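Local structure of trichothecene 3-O-acetyltransferase TRI101 (Fusarium sporotrichioides, 2ZBA) at residues T295-V301 with Q318-D324. The protein transfers an acetyl group from acetyl coenzyme A to the 3-hydroxyl of trichothecene mycotoxins during their biosynthesis in Fusarium. Residues are numbered along the deposited sequence; the frame is centred on the assembly and turned at random.
With COA (coenzyme A), chain E.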
loop_
_atom_site.group_PDB
_atom_site.type_symbol
_atom_site.label_atom_id
_atom_site.label_comp_id
_atom_site.label_asym_id
_atom_site.label_seq_id
_atom_site.Cartn_x
_atom_site.Cartn_y
_atom_site.Cartn_z
ATOM N N THR A 295 -21.107 -9.616 -1.949
ATOM C CA THR A 295 -19.826 -9.242 -1.383
ATOM C C THR A 295 -18.855 -9.086 -2.537
ATOM O O THR A 295 -18.784 -9.959 -3.403
ATOM C CB THR A 295 -19.297 -10.251 -0.295
ATOM O OG1 THR A 295 -17.981 -9.871 0.106
ATOM C CG2 THR A 295 -19.248 -11.705 -0.800
ATOM N N GLU A 296 -18.152 -7.956 -2.569
ATOM C CA GLU A 296 -17.081 -7.727 -3.542
ATOM C C GLU A 296 -15.711 -7.711 -2.851
ATOM O O GLU A 296 -15.510 -7.003 -1.852
ATOM C CB GLU A 296 -17.314 -6.428 -4.316
ATOM C CG GLU A 296 -16.273 -6.105 -5.427
ATOM C CD GLU A 296 -16.788 -5.100 -6.457
ATOM O OE1 GLU A 296 -16.299 -3.955 -6.475
ATOM O OE2 GLU A 296 -17.692 -5.459 -7.251
ATOM N N PHE A 297 -14.780 -8.505 -3.386
ATOM C CA PHE A 297 -13.385 -8.472 -2.962
ATOM C C PHE A 297 -12.651 -7.659 -4.017
ATOM O O PHE A 297 -12.724 -7.981 -5.202
ATOM C CB PHE A 297 -12.801 -9.895 -2.867
ATOM C CG PHE A 297 -11.490 -9.981 -2.108
ATOM C CD1 PHE A 297 -10.271 -9.841 -2.766
ATOM C CD2 PHE A 297 -11.480 -10.222 -0.737
ATOM C CE1 PHE A 297 -9.054 -9.928 -2.064
ATOM C CE2 PHE A 297 -10.270 -10.326 -0.032
ATOM C CZ PHE A 297 -9.066 -10.164 -0.696
ATOM N N CYS A 298 -12.001 -6.579 -3.593
ATOM C CA CYS A 298 -11.083 -5.820 -4.440
ATOM C C CYS A 298 -9.660 -6.062 -3.935
ATOM O O CYS A 298 -9.382 -5.855 -2.741
ATOM C CB CYS A 298 -11.403 -4.314 -4.416
ATOM S SG CYS A 298 -13.147 -3.898 -4.443
ATOM N N ARG A 299 -8.780 -6.507 -4.835
ATOM C CA ARG A 299 -7.390 -6.892 -4.511
ATOM C C ARG A 299 -6.400 -6.135 -5.373
ATOM O O ARG A 299 -6.424 -6.278 -6.585
ATOM C CB ARG A 299 -7.202 -8.401 -4.742
ATOM C CG ARG A 299 -5.933 -8.993 -4.186
ATOM C CD ARG A 299 -5.722 -10.392 -4.781
ATOM N NE ARG A 299 -4.709 -11.167 -4.062
ATOM C CZ ARG A 299 -4.261 -12.361 -4.432
ATOM N NH1 ARG A 299 -4.720 -12.953 -5.539
ATOM N NH2 ARG A 299 -3.332 -12.960 -3.691
ATOM N N ALA A 300 -5.516 -5.345 -4.759
ATOM C CA ALA A 300 -4.476 -4.624 -5.504
ATOM C C ALA A 300 -3.458 -5.554 -6.217
ATOM O O ALA A 300 -3.063 -6.627 -5.709
ATOM C CB ALA A 300 -3.719 -3.617 -4.589
ATOM N N VAL A 301 -3.046 -5.114 -7.395
ATOM C CA VAL A 301 -2.119 -5.885 -8.214
ATOM C C VAL A 301 -1.093 -4.923 -8.793
ATOM O O VAL A 301 -1.437 -3.943 -9.442
ATOM C CB VAL A 301 -2.849 -6.779 -9.328
ATOM C CG1 VAL A 301 -3.956 -6.025 -10.044
ATOM C CG2 VAL A 301 -1.839 -7.341 -10.339
ATOM N N GLN A 318 -0.574 0.218 -11.036
ATOM C CA GLN A 318 -1.316 -0.666 -10.172
ATOM C C GLN A 318 -2.698 -0.793 -10.791
ATOM O O GLN A 318 -3.133 0.105 -11.524
ATOM C CB GLN A 318 -1.415 0.002 -8.801
ATOM C CG GLN A 318 -2.075 -0.800 -7.702
ATOM C CD GLN A 318 -2.047 -0.062 -6.371
ATOM O OE1 GLN A 318 -1.257 -0.402 -5.484
ATOM N NE2 GLN A 318 -2.881 0.976 -6.238
ATOM N N ASN A 319 -3.359 -1.917 -10.530
ATOM C CA ASN A 319 -4.783 -2.059 -10.775
ATOM C C ASN A 319 -5.319 -2.929 -9.648
ATOM O O ASN A 319 -4.599 -3.198 -8.682
ATOM C CB ASN A 319 -5.014 -2.708 -12.152
ATOM C CG ASN A 319 -6.369 -2.361 -12.753
ATOM O OD1 ASN A 319 -7.300 -1.972 -12.047
ATOM N ND2 ASN A 319 -6.483 -2.514 -14.068
HETATM N N MSE A 320 -6.566 -3.365 -9.758
HETATM C CA MSE A 320 -7.148 -4.267 -8.802
HETATM C C MSE A 320 -7.834 -5.378 -9.582
HETATM O O MSE A 320 -8.167 -5.222 -10.760
HETATM C CB MSE A 320 -8.142 -3.536 -7.886
HETATM C CG MSE A 320 -7.519 -2.413 -6.999
HETATM SE SE MSE A 320 -8.712 -1.872 -5.564
HETATM C CE MSE A 320 -7.840 -2.777 -4.051
ATOM N N THR A 321 -8.030 -6.511 -8.935
ATOM C CA THR A 321 -8.936 -7.512 -9.459
ATOM C C THR A 321 -10.191 -7.489 -8.570
ATOM O O THR A 321 -10.121 -7.205 -7.356
ATOM C CB THR A 321 -8.277 -8.923 -9.565
ATOM O OG1 THR A 321 -7.928 -9.410 -8.261
ATOM C CG2 THR A 321 -7.018 -8.874 -10.457
ATOM N N TYR A 322 -11.331 -7.782 -9.179
ATOM C CA TYR A 322 -12.619 -7.705 -8.503
ATOM C C TYR A 322 -13.333 -9.038 -8.519
ATOM O O TYR A 322 -13.291 -9.776 -9.501
ATOM C CB TYR A 322 -13.469 -6.620 -9.150
ATOM C CG TYR A 322 -12.758 -5.290 -9.185
ATOM C CD1 TYR A 322 -12.702 -4.477 -8.050
ATOM C CD2 TYR A 322 -12.098 -4.857 -10.342
ATOM C CE1 TYR A 322 -12.008 -3.241 -8.078
ATOM C CE2 TYR A 322 -11.415 -3.631 -10.373
ATOM C CZ TYR A 322 -11.385 -2.829 -9.243
ATOM O OH TYR A 322 -10.716 -1.623 -9.287
ATOM N N HIS A 323 -13.979 -9.354 -7.407
ATOM C CA HIS A 323 -14.540 -10.670 -7.203
ATOM C C HIS A 323 -15.883 -10.499 -6.519
ATOM O O HIS A 323 -15.943 -10.059 -5.379
ATOM C CB HIS A 323 -13.570 -11.537 -6.373
ATOM C CG HIS A 323 -12.181 -11.582 -6.934
ATOM N ND1 HIS A 323 -11.207 -10.673 -6.583
ATOM C CD2 HIS A 323 -11.625 -12.382 -7.878
ATOM C CE1 HIS A 323 -10.110 -10.919 -7.276
ATOM N NE2 HIS A 323 -10.338 -11.949 -8.068
ATOM N N ASP A 324 -16.960 -10.811 -7.237
ATOM C CA ASP A 324 -18.299 -10.696 -6.682
ATOM C C ASP A 324 -18.869 -12.061 -6.376
ATOM O O ASP A 324 -18.704 -13.003 -7.156
ATOM C CB ASP A 324 -19.226 -9.970 -7.652
ATOM C CG ASP A 324 -18.777 -8.574 -7.939
ATOM O OD1 ASP A 324 -18.754 -7.746 -7.007
ATOM O OD2 ASP A 324 -18.471 -8.294 -9.106
HETATM N N1A COA E . 3.350 -23.517 -9.767
HETATM C C2A COA E . 3.308 -23.531 -8.383
HETATM N N3A COA E . 3.528 -22.353 -7.681
HETATM C C4A COA E . 3.779 -21.185 -8.340
HETATM C C5A COA E . 3.829 -21.164 -9.733
HETATM C C6A COA E . 3.612 -22.347 -10.453
HETATM N N6A COA E . 3.759 -22.371 -11.781
HETATM N N7A COA E . 4.098 -19.894 -10.115
HETATM C C8A COA E . 4.221 -19.125 -9.006
HETATM N N9A COA E . 4.021 -19.908 -7.899
HETATM C C1B COA E . 3.952 -19.451 -6.491
HETATM C C2B COA E . 5.325 -19.064 -5.953
HETATM O O2B COA E . 6.003 -20.188 -5.433
HETATM C C3B COA E . 4.962 -18.016 -4.917
HETATM O O3B COA E . 4.320 -18.694 -3.869
HETATM P P3B COA E . 4.617 -18.507 -2.295
HETATM O O7A COA E . 4.697 -17.020 -2.018
HETATM O O8A COA E . 5.942 -19.116 -1.927
HETATM O O9A COA E . 3.441 -19.141 -1.622
HETATM C C4B COA E . 3.826 -17.286 -5.604
HETATM O O4B COA E . 3.148 -18.282 -6.352
HETATM C C5B COA E . 4.221 -16.150 -6.533
HETATM O O5B COA E . 3.026 -15.771 -7.206
HETATM P P1A COA E . 2.708 -14.227 -7.543
HETATM O O1A COA E . 3.787 -13.630 -8.390
HETATM O O2A COA E . 1.319 -14.037 -8.105
HETATM O O3A COA E . 2.840 -13.411 -6.140
HETATM P P2A COA E . 1.818 -13.444 -4.891
HETATM O O4A COA E . 2.661 -13.592 -3.643
HETATM O O5A COA E . 0.698 -14.450 -4.995
HETATM O O6A COA E . 1.118 -12.002 -4.881
HETATM C CBP COA E . -0.325 -10.280 -5.747
HETATM C CCP COA E . -0.076 -11.781 -5.618
HETATM C CDP COA E . -0.926 -9.821 -4.419
HETATM C CEP COA E . -1.303 -10.044 -6.910
HETATM C CAP COA E . 1.017 -9.587 -5.994
HETATM O OAP COA E . 1.591 -10.042 -7.211
HETATM C C9P COA E . 0.967 -8.076 -6.018
HETATM O O9P COA E . 0.615 -7.423 -7.202
HETATM N N8P COA E . 1.316 -7.396 -4.924
HETATM C C7P COA E . 1.273 -5.937 -4.899
HETATM C C6P COA E . -0.122 -5.390 -4.592
HETATM C C5P COA E . -0.079 -3.871 -4.554
HETATM O O5P COA E . 0.029 -3.198 -5.609
HETATM N N4P COA E . -0.165 -3.291 -3.363
HETATM C C3P COA E . 0.516 -2.019 -3.137
HETATM C C2P COA E . -0.444 -0.892 -2.768
HETATM S S1P COA E . 0.085 0.765 -3.302
HETATM O O HOH W 1 -6.337 -11.730 -7.790
#
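F297, R299 and V301 form hydrogen-bonded antiparallel pairs with H323, T321 and N319, and six backbone bonds zip strand 295-301 to strand 318-324, whose directions lie 150° apart. As alternation in a sheet requires, the side chains of E296, C298, A300, M320, Y322 and D324 share one face, those of the hydrogen-bonded pairs the other. On the face of C298 and Y322, C298 SG meets the rim of the Y322 ring, 3.7 Å from CD1 and close to the ring plane, while C298 CB rests 3.8 Å from M320 SE. The selenomethionine, bent at its last torsion (chi3 104°), lays CE against strand 295-301, 3.5 Å from A300 N. The carboxylates of E296 and D324 run side by side with their planes 52° apart; E296 OE2 and D324 OD1 approach to 2.5 Å, and the E296 side chain also touches D376, a ligand of the calcium ion. The two strands belong to the larger mixed sheet of a two-domain BAHD acyltransferase, in which strand 318-326 is outermost and strand 294-302 also bonds through its backbone to I383 and L385. On the opposite face H323 lies alongside F297, and its ND1 adds a weak 3.4 Å bond to F297 O, already the acceptor of H323 N. R299, extended from CG to NE, leads away from strand 318-324 to salt bridges of NH2 with D270 and D271; a water in its guanidinium plane links NH1 to T321 OG1, and CCP of coenzyme A sits over one face of the group. Where the two strands border the acyl-transfer site, A300 CB packs 3.6 Å from C5P of the pantetheine arm. Beside it the extended Q318 side chain, CG anti to the backbone N, lays its amide against the thiol end of the cofactor, and the amide also adjoins the bound T-2 toxin.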